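Local coordinates for protein annexin B22 (PDB 4MDU) that binds acidic phospholipid membranes in a calcium-dependent manner, aggregates liposomes when calcium is present, and may support the integrity of the schistosome tegument, at residues F36-D41 against C75-S80; I132-T137 against L312-I317. All coordinates share one frame; numbering follows the deposited sequence.

Contact 1: F36-D41 against C75-S80; sequences FSASAD and CQSYKS
Ser77 of helix 68-82 sets its small side chain against the first turn of helix 38-48, on Ala38 and Ser39. Both helices belong to the first annexin repeat. The tight part is close to the backbone. Ser77 OG lies 3.1 Å from Ser39 CA and 3.5 Å from Ser39 CB. Ala38 CB meets Ser77 CB at 3.8 Å. With OG anti to the backbone N of Ser77 (chi1 172°), the hydroxyl is carried onto the start of the other helix. Small residues let the chains come near: Ser39 CA and Ser77 CA are 5.4 Å apart. Ser77 also touches Ala42, one turn further along helix 38-48.

The looser side is polar. The Ser39 hydroxyl makes a weak hydrogen bond with Ser37 OG. Ser37 is the N-cap of helix 38-48, and its OG accepts from Ala40 N at 3.1 Å. Further along helix 68-82, Ser80 is exposed and its OG donates to Ser77 O.

No hydrogen bond joins the two segments. Ser39 N is near Ser77 OG but is not aligned for one. Ser77 and Ser39, with Ala38, therefore act across this contact by small size and close fit. The serine bonds described here lie within one helix or at its cap: Ser37 caps helix 38-48, and Ser80 bonds back to Ser77 O.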
loop_
_atom_site.group_PDB
_atom_site.type_symbol
_atom_site.label_atom_id
_atom_site.label_comp_id
_atom_site.label_asym_id
_atom_site.label_seq_id
_atom_site.Cartn_x
_atom_site.Cartn_y
_atom_site.Cartn_z
ATOM N N PHE B 36 35.237 14.613 20.283
ATOM C CA PHE B 36 34.845 15.254 19.020
ATOM C C PHE B 36 35.490 16.616 18.744
ATOM O O PHE B 36 35.299 17.569 19.491
ATOM C CB PHE B 36 33.320 15.382 18.911
ATOM C CG PHE B 36 32.866 16.150 17.698
ATOM C CD1 PHE B 36 33.161 15.693 16.423
ATOM C CD2 PHE B 36 32.147 17.333 17.833
ATOM C CE1 PHE B 36 32.748 16.402 15.304
ATOM C CE2 PHE B 36 31.730 18.040 16.721
ATOM C CZ PHE B 36 32.032 17.573 15.452
ATOM N N SER B 37 36.239 16.692 17.651
ATOM C CA SER B 37 36.804 17.953 17.193
ATOM C C SER B 37 36.257 18.314 15.812
ATOM O O SER B 37 36.679 17.770 14.788
ATOM C CB SER B 37 38.328 17.887 17.162
ATOM O OG SER B 37 38.876 19.100 16.686
ATOM N N ALA B 38 35.302 19.233 15.797
ATOM C CA ALA B 38 34.732 19.716 14.556
ATOM C C ALA B 38 35.836 20.192 13.625
ATOM O O ALA B 38 35.882 19.805 12.465
ATOM C CB ALA B 38 33.738 20.834 14.836
ATOM N N SER B 39 36.738 21.024 14.128
ATOM C CA SER B 39 37.789 21.564 13.273
ATOM C C SER B 39 38.721 20.478 12.767
ATOM O O SER B 39 39.102 20.488 11.596
ATOM C CB SER B 39 38.588 22.648 13.990
ATOM O OG SER B 39 38.921 22.233 15.294
ATOM N N ALA B 40 39.089 19.542 13.638
ATOM C CA ALA B 40 39.984 18.461 13.228
ATOM C C ALA B 40 39.357 17.628 12.112
ATOM O O ALA B 40 40.025 17.255 11.150
ATOM C CB ALA B 40 40.347 17.582 14.408
ATOM N N ASP B 41 38.067 17.340 12.241
ATOM C CA ASP B 41 37.365 16.603 11.196
ATOM C C ASP B 41 37.284 17.417 9.916
ATOM O O ASP B 41 37.501 16.895 8.820
ATOM C CB ASP B 41 35.971 16.201 11.670
ATOM C CG ASP B 41 36.006 14.994 12.570
ATOM O OD1 ASP B 41 36.919 14.166 12.387
ATOM O OD2 ASP B 41 35.132 14.875 13.447
ATOM N N CYS B 75 30.233 20.956 9.231
ATOM C CA CYS B 75 29.876 21.922 8.194
ATOM C C CYS B 75 30.278 23.340 8.606
ATOM O O CYS B 75 30.955 24.048 7.859
ATOM C CB CYS B 75 28.370 21.889 7.917
ATOM S SG CYS B 75 27.804 20.434 7.031
ATOM N N GLN B 76 29.848 23.743 9.798
ATOM C CA GLN B 76 30.113 25.086 10.295
ATOM C C GLN B 76 31.614 25.343 10.383
ATOM O O GLN B 76 32.123 26.329 9.844
ATOM C CB GLN B 76 29.470 25.282 11.665
ATOM C CG GLN B 76 29.735 26.651 12.270
ATOM C CD GLN B 76 29.351 26.729 13.737
ATOM O OE1 GLN B 76 29.787 25.910 14.550
ATOM N NE2 GLN B 76 28.528 27.713 14.083
ATOM N N SER B 77 32.321 24.441 11.055
ATOM C CA SER B 77 33.744 24.607 11.265
ATOM C C SER B 77 34.464 24.737 9.931
ATOM O O SER B 77 35.299 25.618 9.749
ATOM C CB SER B 77 34.302 23.433 12.066
ATOM O OG SER B 77 35.715 23.500 12.127
ATOM N N TYR B 78 34.122 23.863 8.994
ATOM C CA TYR B 78 34.717 23.882 7.663
ATOM C C TYR B 78 34.420 25.194 6.933
ATOM O O TYR B 78 35.231 25.668 6.134
ATOM C CB TYR B 78 34.199 22.686 6.867
ATOM C CG TYR B 78 34.763 22.498 5.464
ATOM C CD1 TYR B 78 34.206 23.164 4.377
ATOM C CD2 TYR B 78 35.800 21.613 5.222
ATOM C CE1 TYR B 78 34.683 22.981 3.097
ATOM C CE2 TYR B 78 36.291 21.416 3.934
ATOM C CZ TYR B 78 35.725 22.108 2.876
ATOM O OH TYR B 78 36.192 21.934 1.592
ATOM N N LYS B 79 33.260 25.778 7.214
ATOM C CA LYS B 79 32.840 27.008 6.549
ATOM C C LYS B 79 33.711 28.174 7.008
ATOM O O LYS B 79 34.305 28.875 6.194
ATOM C CB LYS B 79 31.365 27.296 6.841
ATOM C CG LYS B 79 30.737 28.382 5.977
ATOM C CD LYS B 79 30.461 27.881 4.567
ATOM C CE LYS B 79 29.691 28.910 3.753
ATOM N N SER B 80 33.792 28.366 8.319
ATOM C CA SER B 80 34.617 29.416 8.893
ATOM C C SER B 80 36.087 29.217 8.539
ATOM O O SER B 80 36.833 30.184 8.365
ATOM C CB SER B 80 34.472 29.419 10.409
ATOM O OG SER B 80 35.115 28.286 10.957
#

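Contact 2: I132-T137 against L312-I317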
loop_
_atom_site.group_PDB
_atom_site.type_symbol
_atom_site.label_atom_id
_atom_site.label_comp_id
_atom_site.label_asym_id
_atom_site.label_seq_id
_atom_site.Cartn_x
_atom_site.Cartn_y
_atom_site.Cartn_z
ATOM N N ILE B 132 3.936 7.908 6.024
ATOM C CA ILE B 132 3.819 7.055 7.203
ATOM C C ILE B 132 5.166 6.799 7.869
ATOM O O ILE B 132 5.320 6.964 9.082
ATOM C CB ILE B 132 3.186 5.711 6.860
ATOM C CG1 ILE B 132 1.773 5.919 6.327
ATOM C CG2 ILE B 132 3.170 4.822 8.082
ATOM C CD1 ILE B 132 1.022 4.644 6.056
ATOM N N GLU B 133 6.148 6.402 7.069
ATOM C CA GLU B 133 7.482 6.075 7.573
ATOM C C GLU B 133 8.134 7.232 8.336
ATOM O O GLU B 133 8.712 7.056 9.417
ATOM C CB GLU B 133 8.403 5.638 6.410
ATOM C CG GLU B 133 9.839 5.357 6.864
ATOM C CD GLU B 133 10.885 5.898 5.900
ATOM O OE1 GLU B 133 10.801 5.577 4.702
ATOM O OE2 GLU B 133 11.786 6.645 6.341
ATOM N N ILE B 134 8.061 8.415 7.751
ATOM C CA ILE B 134 8.672 9.597 8.338
ATOM C C ILE B 134 7.872 10.167 9.525
ATOM O O ILE B 134 8.415 10.329 10.622
ATOM C CB ILE B 134 8.887 10.686 7.260
ATOM C CG1 ILE B 134 9.982 10.232 6.281
ATOM C CG2 ILE B 134 9.257 12.014 7.916
ATOM C CD1 ILE B 134 10.330 11.268 5.246
ATOM N N PHE B 135 6.586 10.443 9.323
ATOM C CA PHE B 135 5.787 11.051 10.395
ATOM C C PHE B 135 5.734 10.195 11.644
ATOM O O PHE B 135 5.822 10.706 12.764
ATOM C CB PHE B 135 4.374 11.365 9.915
ATOM C CG PHE B 135 4.322 12.485 8.931
ATOM C CD1 PHE B 135 5.242 13.518 9.003
ATOM C CD2 PHE B 135 3.376 12.502 7.923
ATOM C CE1 PHE B 135 5.209 14.569 8.087
ATOM C CE2 PHE B 135 3.332 13.549 7.003
ATOM C CZ PHE B 135 4.252 14.576 7.081
ATOM N N THR B 136 5.581 8.888 11.455
ATOM C CA THR B 136 5.625 7.953 12.575
ATOM C C THR B 136 6.809 8.226 13.500
ATOM O O THR B 136 6.679 8.146 14.722
ATOM C CB THR B 136 5.692 6.500 12.077
ATOM O OG1 THR B 136 4.408 6.126 11.566
ATOM C CG2 THR B 136 6.059 5.573 13.192
ATOM N N THR B 137 7.954 8.574 12.915
ATOM C CA THR B 137 9.193 8.676 13.683
ATOM C C THR B 137 9.499 10.066 14.254
ATOM O O THR B 137 10.570 10.278 14.823
ATOM C CB THR B 137 10.406 8.235 12.841
ATOM O OG1 THR B 137 10.623 9.199 11.801
ATOM C CG2 THR B 137 10.150 6.874 12.217
ATOM N N LEU B 312 16.037 3.308 2.100
ATOM C CA LEU B 312 17.103 2.542 2.732
ATOM C C LEU B 312 18.111 3.436 3.409
ATOM O O LEU B 312 18.448 3.234 4.583
ATOM C CB LEU B 312 17.823 1.646 1.714
ATOM C CG LEU B 312 19.027 0.890 2.279
ATOM C CD1 LEU B 312 18.641 -0.015 3.445
ATOM C CD2 LEU B 312 19.698 0.056 1.167
ATOM N N MET B 313 18.612 4.420 2.667
ATOM C CA MET B 313 19.600 5.332 3.238
ATOM C C MET B 313 18.965 6.284 4.284
ATOM O O MET B 313 19.599 6.600 5.289
ATOM C CB MET B 313 20.399 6.080 2.137
ATOM C CG MET B 313 19.652 7.170 1.376
ATOM S SD MET B 313 20.683 8.070 0.171
ATOM C CE MET B 313 20.225 7.216 -1.321
ATOM N N ARG B 314 17.718 6.714 4.067
ATOM C CA ARG B 314 17.048 7.560 5.069
ATOM C C ARG B 314 16.952 6.826 6.405
ATOM O O ARG B 314 17.347 7.348 7.450
ATOM C CB ARG B 314 15.660 7.991 4.606
ATOM C CG ARG B 314 14.889 8.800 5.685
ATOM C CD ARG B 314 13.601 9.433 5.140
ATOM N NE ARG B 314 12.709 8.448 4.543
ATOM C CZ ARG B 314 12.485 8.328 3.237
ATOM N NH1 ARG B 314 13.057 9.161 2.372
ATOM N NH2 ARG B 314 11.675 7.379 2.792
ATOM N N LEU B 315 16.478 5.587 6.360
ATOM C CA LEU B 315 16.321 4.795 7.571
ATOM C C LEU B 315 17.641 4.562 8.293
ATOM O O LEU B 315 17.740 4.782 9.506
ATOM C CB LEU B 315 15.613 3.481 7.266
ATOM C CG LEU B 315 14.134 3.711 6.945
ATOM C CD1 LEU B 315 13.520 2.462 6.390
ATOM C CD2 LEU B 315 13.335 4.240 8.189
ATOM N N LEU B 316 18.657 4.145 7.545
ATOM C CA LEU B 316 19.990 3.919 8.105
ATOM C C LEU B 316 20.579 5.182 8.750
ATOM O O LEU B 316 21.049 5.157 9.890
ATOM C CB LEU B 316 20.920 3.403 7.006
ATOM C CG LEU B 316 21.130 1.882 6.971
ATOM C CD1 LEU B 316 20.024 1.137 7.729
ATOM C CD2 LEU B 316 21.286 1.373 5.545
ATOM N N ILE B 317 20.575 6.277 8.002
ATOM C CA ILE B 317 21.072 7.552 8.504
ATOM C C ILE B 317 20.378 7.931 9.814
ATOM O O ILE B 317 21.033 8.224 10.820
ATOM C CB ILE B 317 20.861 8.669 7.448
ATOM C CG1 ILE B 317 21.739 8.368 6.216
ATOM C CG2 ILE B 317 21.144 10.062 8.031
ATOM C CD1 ILE B 317 21.436 9.223 5.019
#
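Helices 128-136 and 311-320, from the second and fourth annexin repeats, face each other near the centre of the chain, consistent with the central hydrophilic pore of other annexins. A buried salt bridge joins them. Arg314 grips the Glu133 carboxylate side-on with two nitrogens. Arg314 NE donates to Glu133 OE2 at 2.7 Å, and Arg314 NH2 donates to Glu133 OE1 at 2.8 Å. Both bonds are nearly straight. Each oxygen is met on its syn side and lies close to the guanidinium plane. The nitrogens stand somewhat out of the carboxylate plane, and the two flat groups are tilted by 21°.

The short helix segments run almost parallel, but their axes stay 11.9 Å apart. Long side chains span this distance from opposite directions. The Arg314 chain starts extended and bends at chi3 (56°), which turns the guanidinium edge to the acid.

Aliphatic side chains flank part of the pair. Ile134 crosses Arg314 at about a right angle, its CD1 over one guanidinium face and its CG1 3.7 Å from Arg314 NE. Leu315 CD2 packs 3.4 Å from Glu133 OE2. Trp297 touches Glu133, and Leu113 touches Arg314. The polar Ser116 also touches Arg314.

Both carboxylate oxygens are thus held, and the bond pair restricts rotation of the acid. Charge pairing here probably favours the ionised form of Glu133 and offsets the cost of burying Arg314. Directed polar bonds thus link two repeats across the probable pore region.

Overall arrangement
Contact 1 is at the surface and contact 2 is in the core. Their centres are 27 Å apart, their nearest atoms are about 12 Å apart, and they do not touch. They share no helix. Contact 1 joins two helices within the first repeat, over a short sequence separation. Contact 2 joins the second repeat to the fourth, with 174 residues between its segments. The chemistry follows the place. At the surface, small side chains allow close backbone approach without a hydrogen bond across. In the core, long charged side chains bridge widely spaced helices, with Ile134 and Leu315 packed against them. Contact 2 also buries about twice as much surface.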